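Glycosyl hydrolases family 31 family protein (Aspergillus niger, PDB 6DRU) releases alpha-xylose by hydrolysis from the non-reducing terminal glucose of xyloglucan oligosaccharides, as an alpha-xylosidase of glycoside hydrolase family 31. Local coordinates at residues Asn6-Arg11 / Gly61-Thr66; Glu17-Gln22 / Phe29-Trp34. All blocks are in the same frame, centred on the assembly; numbering follows the deposited sequence.

Contact 1 (Asn6-Arg11 / Gly61-Thr66); sequences NSTGLR and GMSYDT. With NAG (2-acetamido-2-deoxy-beta-D-glucopyranose), chain L.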
loop_
_atom_site.group_PDB
_atom_site.type_symbol
_atom_site.label_atom_id
_atom_site.label_comp_id
_atom_site.label_asym_id
_atom_site.label_seq_id
_atom_site.Cartn_x
_atom_site.Cartn_y
_atom_site.Cartn_z
ATOM N N ASN A 6 14.160 19.338 -37.812
ATOM C CA ASN A 6 15.564 19.023 -38.030
ATOM C C ASN A 6 16.118 18.048 -37.001
ATOM O O ASN A 6 17.330 17.815 -36.973
ATOM C CB ASN A 6 16.397 20.306 -38.024
ATOM C CG ASN A 6 16.391 20.993 -36.674
ATOM O OD1 ASN A 6 15.490 20.791 -35.861
ATOM N ND2 ASN A 6 17.406 21.815 -36.427
ATOM N N SER A 7 15.261 17.481 -36.157
ATOM C CA SER A 7 15.684 16.554 -35.122
ATOM C C SER A 7 14.591 15.516 -34.926
ATOM O O SER A 7 13.404 15.853 -34.914
ATOM C CB SER A 7 15.975 17.287 -33.805
ATOM O OG SER A 7 16.358 16.383 -32.781
ATOM N N THR A 8 14.997 14.256 -34.772
ATOM C CA THR A 8 14.037 13.180 -34.556
ATOM C C THR A 8 13.529 13.124 -33.123
ATOM O O THR A 8 12.580 12.380 -32.849
ATOM C CB THR A 8 14.659 11.834 -34.929
ATOM O OG1 THR A 8 15.736 11.538 -34.030
ATOM C CG2 THR A 8 15.195 11.878 -36.347
ATOM N N GLY A 9 14.126 13.881 -32.217
ATOM C CA GLY A 9 13.701 13.889 -30.834
ATOM C C GLY A 9 14.822 14.313 -29.918
ATOM O O GLY A 9 16.000 14.315 -30.279
ATOM N N LEU A 10 14.438 14.682 -28.699
ATOM C CA LEU A 10 15.380 15.103 -27.672
ATOM C C LEU A 10 15.140 14.264 -26.428
ATOM O O LEU A 10 14.000 14.135 -25.972
ATOM C CB LEU A 10 15.226 16.596 -27.361
ATOM C CG LEU A 10 15.988 17.159 -26.162
ATOM C CD1 LEU A 10 17.464 17.288 -26.483
ATOM C CD2 LEU A 10 15.410 18.508 -25.760
ATOM N N ARG A 11 16.209 13.689 -25.887
ATOM C CA ARG A 11 16.135 12.858 -24.694
ATOM C C ARG A 11 16.896 13.552 -23.576
ATOM O O ARG A 11 18.116 13.733 -23.669
ATOM C CB ARG A 11 16.705 11.463 -24.953
ATOM C CG ARG A 11 16.954 10.671 -23.682
ATOM C CD ARG A 11 17.691 9.372 -23.949
ATOM N NE ARG A 11 17.769 8.549 -22.746
ATOM C CZ ARG A 11 17.162 7.375 -22.598
ATOM N NH1 ARG A 11 16.436 6.870 -23.587
ATOM N NH2 ARG A 11 17.289 6.700 -21.463
ATOM N N GLY A 61 8.941 5.467 -32.799
ATOM C CA GLY A 61 9.443 4.606 -31.746
ATOM C C GLY A 61 10.091 5.428 -30.652
ATOM O O GLY A 61 9.612 6.504 -30.279
ATOM N N MET A 62 11.209 4.922 -30.135
ATOM C CA MET A 62 11.980 5.609 -29.110
ATOM C C MET A 62 13.123 6.439 -29.691
ATOM O O MET A 62 14.027 6.839 -28.949
ATOM C CB MET A 62 12.529 4.591 -28.106
ATOM C CG MET A 62 12.277 4.938 -26.648
ATOM S SD MET A 62 10.557 4.695 -26.166
ATOM C CE MET A 62 10.364 2.941 -26.480
ATOM N N SER A 63 13.097 6.716 -30.992
ATOM C CA SER A 63 14.241 7.333 -31.649
ATOM C C SER A 63 14.382 8.802 -31.262
ATOM O O SER A 63 13.392 9.515 -31.083
ATOM C CB SER A 63 14.111 7.204 -33.167
ATOM O OG SER A 63 13.058 8.017 -33.658
ATOM N N TYR A 64 15.630 9.247 -31.135
ATOM C CA TYR A 64 15.930 10.639 -30.834
ATOM C C TYR A 64 17.277 11.000 -31.442
ATOM O O TYR A 64 18.086 10.130 -31.775
ATOM C CB TYR A 64 15.928 10.907 -29.323
ATOM C CG TYR A 64 16.915 10.068 -28.543
ATOM C CD1 TYR A 64 16.567 8.804 -28.082
ATOM C CD2 TYR A 64 18.194 10.537 -28.269
ATOM C CE1 TYR A 64 17.465 8.032 -27.370
ATOM C CE2 TYR A 64 19.098 9.772 -27.558
ATOM C CZ TYR A 64 18.728 8.520 -27.112
ATOM O OH TYR A 64 19.624 7.753 -26.402
ATOM N N ASP A 65 17.508 12.304 -31.579
ATOM C CA ASP A 65 18.719 12.834 -32.189
ATOM C C ASP A 65 19.704 13.410 -31.190
ATOM O O ASP A 65 20.912 13.320 -31.416
ATOM C CB ASP A 65 18.370 13.932 -33.205
ATOM C CG ASP A 65 18.377 13.433 -34.634
ATOM O OD1 ASP A 65 18.580 12.218 -34.841
ATOM O OD2 ASP A 65 18.186 14.260 -35.553
ATOM N N THR A 66 19.221 13.989 -30.095
ATOM C CA THR A 66 20.061 14.712 -29.154
ATOM C C THR A 66 19.792 14.217 -27.743
ATOM O O THR A 66 18.639 14.007 -27.356
ATOM C CB THR A 66 19.803 16.227 -29.235
ATOM O OG1 THR A 66 19.888 16.654 -30.601
ATOM C CG2 THR A 66 20.818 16.995 -28.403
HETATM C C1 NAG L . 17.731 22.858 -35.465
HETATM C C2 NAG L . 19.157 23.039 -34.990
HETATM C C3 NAG L . 19.210 23.648 -33.638
HETATM C C4 NAG L . 18.382 24.914 -33.593
HETATM C C5 NAG L . 16.982 24.642 -34.098
HETATM C C6 NAG L . 16.199 25.936 -34.142
HETATM C C7 NAG L . 20.548 21.357 -36.133
HETATM C C8 NAG L . 21.258 20.022 -36.125
HETATM N N2 NAG L . 19.825 21.782 -34.988
HETATM O O3 NAG L . 20.554 23.895 -33.292
HETATM O O4 NAG L . 18.315 25.389 -32.269
HETATM O O5 NAG L . 17.049 24.088 -35.391
HETATM O O6 NAG L . 14.831 25.665 -33.932
HETATM O O7 NAG L . 20.598 22.065 -37.120
#
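Gly9 O receives two backbone donors from the segment Gly61-Thr66, and how it shares itself between them shows how one carbonyl can serve two successive amides. Thr66 N lies 3.2 Å from Gly9 O in the carbonyl plane, whereas Asp65 N, at 2.8 Å from the same oxygen, stands above that plane. Two residues further on, Arg11 N donates to Thr66 O over 2.9 Å in a nearly straight bond (171° at the hydrogen). Leu10 and Thr66 thereby form a parallel bridge, by which strand 66-68 joins strand 10-14 at the margin of a mixed beta sheet in the N-terminal part of this GH31 enzyme. The carboxylate of Asp65 reaches back to the loop before the strand, where both its oxygens are engaged, though weakly: OD2 by Thr8 N at 3.3 Å and OD1 by Thr8 OG1 at 3.0 Å. Thr8 OG1 can meet it because chi1 of 66° sets the hydroxyl between backbone N and carbonyl carbon. Ser7 OG takes a weak bond from Gly9 N, and Ser63 OG is bonded to His60 O. Arg11 lays its aliphatic chain over one face of the Tyr64 ring, CB in a CH-pi contact 3.8 Å from the ring centroid and CD close to CZ. At the start of the segment, Asn6 ND2 is covalently linked to C1 of an N-acetylglucosamine.

Contact 2 (Glu17-Gln22 / Phe29-Trp34); sequences ETILIQ and FRVRAW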
loop_
_atom_site.group_PDB
_atom_site.type_symbol
_atom_site.label_atom_id
_atom_site.label_comp_id
_atom_site.label_asym_id
_atom_site.label_seq_id
_atom_site.Cartn_x
_atom_site.Cartn_y
_atom_site.Cartn_z
ATOM N N GLU A 17 14.922 10.829 -13.721
ATOM C CA GLU A 17 13.820 10.805 -14.671
ATOM C C GLU A 17 14.322 11.128 -16.073
ATOM O O GLU A 17 15.189 11.988 -16.256
ATOM C CB GLU A 17 12.709 11.782 -14.264
ATOM C CG GLU A 17 13.050 13.255 -14.406
ATOM C CD GLU A 17 11.818 14.142 -14.441
ATOM O OE1 GLU A 17 10.729 13.642 -14.795
ATOM O OE2 GLU A 17 11.943 15.342 -14.113
ATOM N N THR A 18 13.787 10.412 -17.057
ATOM C CA THR A 18 14.125 10.604 -18.461
ATOM C C THR A 18 12.910 11.156 -19.193
ATOM O O THR A 18 11.807 10.617 -19.056
ATOM C CB THR A 18 14.574 9.288 -19.101
ATOM O OG1 THR A 18 15.668 8.741 -18.354
ATOM C CG2 THR A 18 15.014 9.517 -20.538
ATOM N N ILE A 19 13.111 12.216 -19.971
ATOM C CA ILE A 19 12.045 12.841 -20.748
ATOM C C ILE A 19 12.422 12.757 -22.219
ATOM O O ILE A 19 13.481 13.253 -22.625
ATOM C CB ILE A 19 11.798 14.301 -20.336
ATOM C CG1 ILE A 19 11.499 14.411 -18.837
ATOM C CG2 ILE A 19 10.655 14.889 -21.147
ATOM C CD1 ILE A 19 12.703 14.776 -17.997
ATOM N N LEU A 20 11.558 12.132 -23.017
ATOM C CA LEU A 20 11.778 11.958 -24.449
ATOM C C LEU A 20 10.717 12.753 -25.202
ATOM O O LEU A 20 9.541 12.375 -25.212
ATOM C CB LEU A 20 11.734 10.480 -24.830
ATOM C CG LEU A 20 11.818 10.157 -26.322
ATOM C CD1 LEU A 20 13.150 10.612 -26.892
ATOM C CD2 LEU A 20 11.606 8.670 -26.566
ATOM N N ILE A 21 11.133 13.853 -25.825
ATOM C CA ILE A 21 10.247 14.714 -26.599
ATOM C C ILE A 21 10.554 14.494 -28.074
ATOM O O ILE A 21 11.703 14.649 -28.506
ATOM C CB ILE A 21 10.418 16.192 -26.219
ATOM C CG1 ILE A 21 10.412 16.358 -24.699
ATOM C CG2 ILE A 21 9.317 17.031 -26.848
ATOM C CD1 ILE A 21 11.602 17.132 -24.175
ATOM N N GLN A 22 9.531 14.133 -28.848
ATOM C CA GLN A 22 9.698 13.880 -30.269
ATOM C C GLN A 22 8.670 14.663 -31.072
ATOM O O GLN A 22 7.522 14.816 -30.634
ATOM C CB GLN A 22 9.547 12.385 -30.587
ATOM C CG GLN A 22 10.344 11.465 -29.686
ATOM C CD GLN A 22 9.947 10.013 -29.855
ATOM O OE1 GLN A 22 8.840 9.614 -29.493
ATOM N NE2 GLN A 22 10.849 9.214 -30.413
ATOM N N PHE A 29 4.001 17.645 -30.900
ATOM C CA PHE A 29 5.086 17.050 -30.134
ATOM C C PHE A 29 4.529 15.946 -29.249
ATOM O O PHE A 29 3.415 16.060 -28.726
ATOM C CB PHE A 29 5.810 18.090 -29.272
ATOM C CG PHE A 29 6.846 18.880 -30.018
ATOM C CD1 PHE A 29 7.921 18.244 -30.614
ATOM C CD2 PHE A 29 6.748 20.257 -30.118
ATOM C CE1 PHE A 29 8.880 18.967 -31.303
ATOM C CE2 PHE A 29 7.702 20.986 -30.803
ATOM C CZ PHE A 29 8.770 20.339 -31.396
ATOM N N ARG A 30 5.299 14.874 -29.093
ATOM C CA ARG A 30 4.963 13.785 -28.186
ATOM C C ARG A 30 5.983 13.746 -27.057
ATOM O O ARG A 30 7.192 13.716 -27.309
ATOM C CB ARG A 30 4.931 12.442 -28.915
ATOM C CG ARG A 30 4.519 11.287 -28.022
ATOM C CD ARG A 30 4.633 9.953 -28.734
ATOM N NE ARG A 30 3.973 8.893 -27.980
ATOM C CZ ARG A 30 4.056 7.601 -28.277
ATOM N NH1 ARG A 30 4.780 7.201 -29.314
ATOM N NH2 ARG A 30 3.418 6.707 -27.533
ATOM N N VAL A 31 5.497 13.747 -25.818
ATOM C CA VAL A 31 6.346 13.790 -24.634
ATOM C C VAL A 31 6.108 12.530 -23.816
ATOM O O VAL A 31 4.958 12.174 -23.534
ATOM C CB VAL A 31 6.079 15.049 -23.789
ATOM C CG1 VAL A 31 6.894 15.012 -22.508
ATOM C CG2 VAL A 31 6.403 16.296 -24.587
ATOM N N ARG A 32 7.195 11.856 -23.445
ATOM C CA ARG A 32 7.148 10.689 -22.576
ATOM C C ARG A 32 8.195 10.836 -21.482
ATOM O O ARG A 32 9.319 11.276 -21.744
ATOM C CB ARG A 32 7.371 9.392 -23.368
ATOM C CG ARG A 32 6.114 8.890 -24.057
ATOM C CD ARG A 32 6.365 7.638 -24.879
ATOM N NE ARG A 32 7.154 7.915 -26.075
ATOM C CZ ARG A 32 7.397 7.025 -27.031
ATOM N NH1 ARG A 32 6.910 5.795 -26.937
ATOM N NH2 ARG A 32 8.126 7.365 -28.085
ATOM N N ALA A 33 7.820 10.473 -20.258
ATOM C CA ALA A 33 8.694 10.620 -19.105
ATOM C C ALA A 33 8.519 9.433 -18.170
ATOM O O ALA A 33 7.409 8.919 -18.011
ATOM C CB ALA A 33 8.410 11.928 -18.352
ATOM N N TRP A 34 9.624 9.007 -17.549
ATOM C CA TRP A 34 9.603 7.881 -16.626
ATOM C C TRP A 34 10.735 8.005 -15.617
ATOM O O TRP A 34 11.837 8.436 -15.986
ATOM C CB TRP A 34 9.718 6.544 -17.366
ATOM C CG TRP A 34 10.994 6.372 -18.146
ATOM C CD1 TRP A 34 12.171 5.856 -17.688
ATOM C CD2 TRP A 34 11.211 6.702 -19.523
ATOM N NE1 TRP A 34 13.109 5.849 -18.691
ATOM C CE2 TRP A 34 12.545 6.364 -19.828
ATOM C CE3 TRP A 34 10.409 7.254 -20.527
ATOM C CZ2 TRP A 34 13.093 6.558 -21.094
ATOM C CZ3 TRP A 34 10.957 7.447 -21.784
ATOM C CH2 TRP A 34 12.286 7.099 -22.055
HETATM O O HOH W 1 7.546 10.515 -26.792
HETATM O O HOH W 2 6.771 7.917 -30.632
#
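With chi1 of -48° and an extended chain beyond CG, Gln22 carries its amide over the neighbouring strand, while Arg32, bent at chi3 (-71°), folds its guanidinium back to meet it. Arg32 NH2 donates to Gln22 OE1 at 2.7 Å, at the guanidinium's edge, but the bond is bent (139° at the hydrogen) and the two planes lie oblique to each other. Two waters lie within hydrogen-bonding distance of the same OE1 and can donate to it, though each has other acceptors in reach. One water accepts from Arg32 NE, 2.7 Å from the water oxygen; the other accepts from Arg30 NH1, so Gln22 OE1 ties in Arg32 directly and Arg30 probably by way of a water. The two guanidinium groups overlap at their rims, Arg30 NH1 lying 3.3 Å above the plane of Arg32. Asp217 forms a salt bridge with Arg30 NH2 and would probably ease the closeness of the two charges.

At the far end Thr18 lies alongside Trp34: its CB sits over one face of the indole, 4.0 Å from the centroid of the five-membered ring, and CG2 packs on CZ2. The opposite face of the hairpin is apolar, with Ile19 touching Val31 and Ala33, and Ile21 CG2 meeting Val31 CG2 at 3.8 Å. Six backbone hydrogen bonds join the strands in register, through the hydrogen-bonded pairs Thr18-Trp34, Leu20-Arg32 and Gln22-Arg30.

This antiparallel beta hairpin is an interior part of the sheet: strand 17-23 pairs on its other side with strand 10-14, and strand 28-35 with strand 216-222, while Ile21 and Phe29 pack against Leu83 of strand 81-85.

Contacts 1 and 2 have centres about 10 Å apart and share one mixed sheet in the N-terminal part of the chain, away from the xylose pocket. From one end its order begins 66-68, 10-14, 17-23, 28-35, so contact 1 adds the end strand on that side and contact 2 forms the hairpin further in. Along the chain, residues 6-11 come first, the hairpin follows, and 61-66 return to the start, so that both contacts build a continuous patch from local and distant segments. They meet directly: Leu10 N probably bonds to Ile21 O and Ser63 O to Gln22 NE2, while Arg11 packs on Thr18, tying the edge loop to the hairpin.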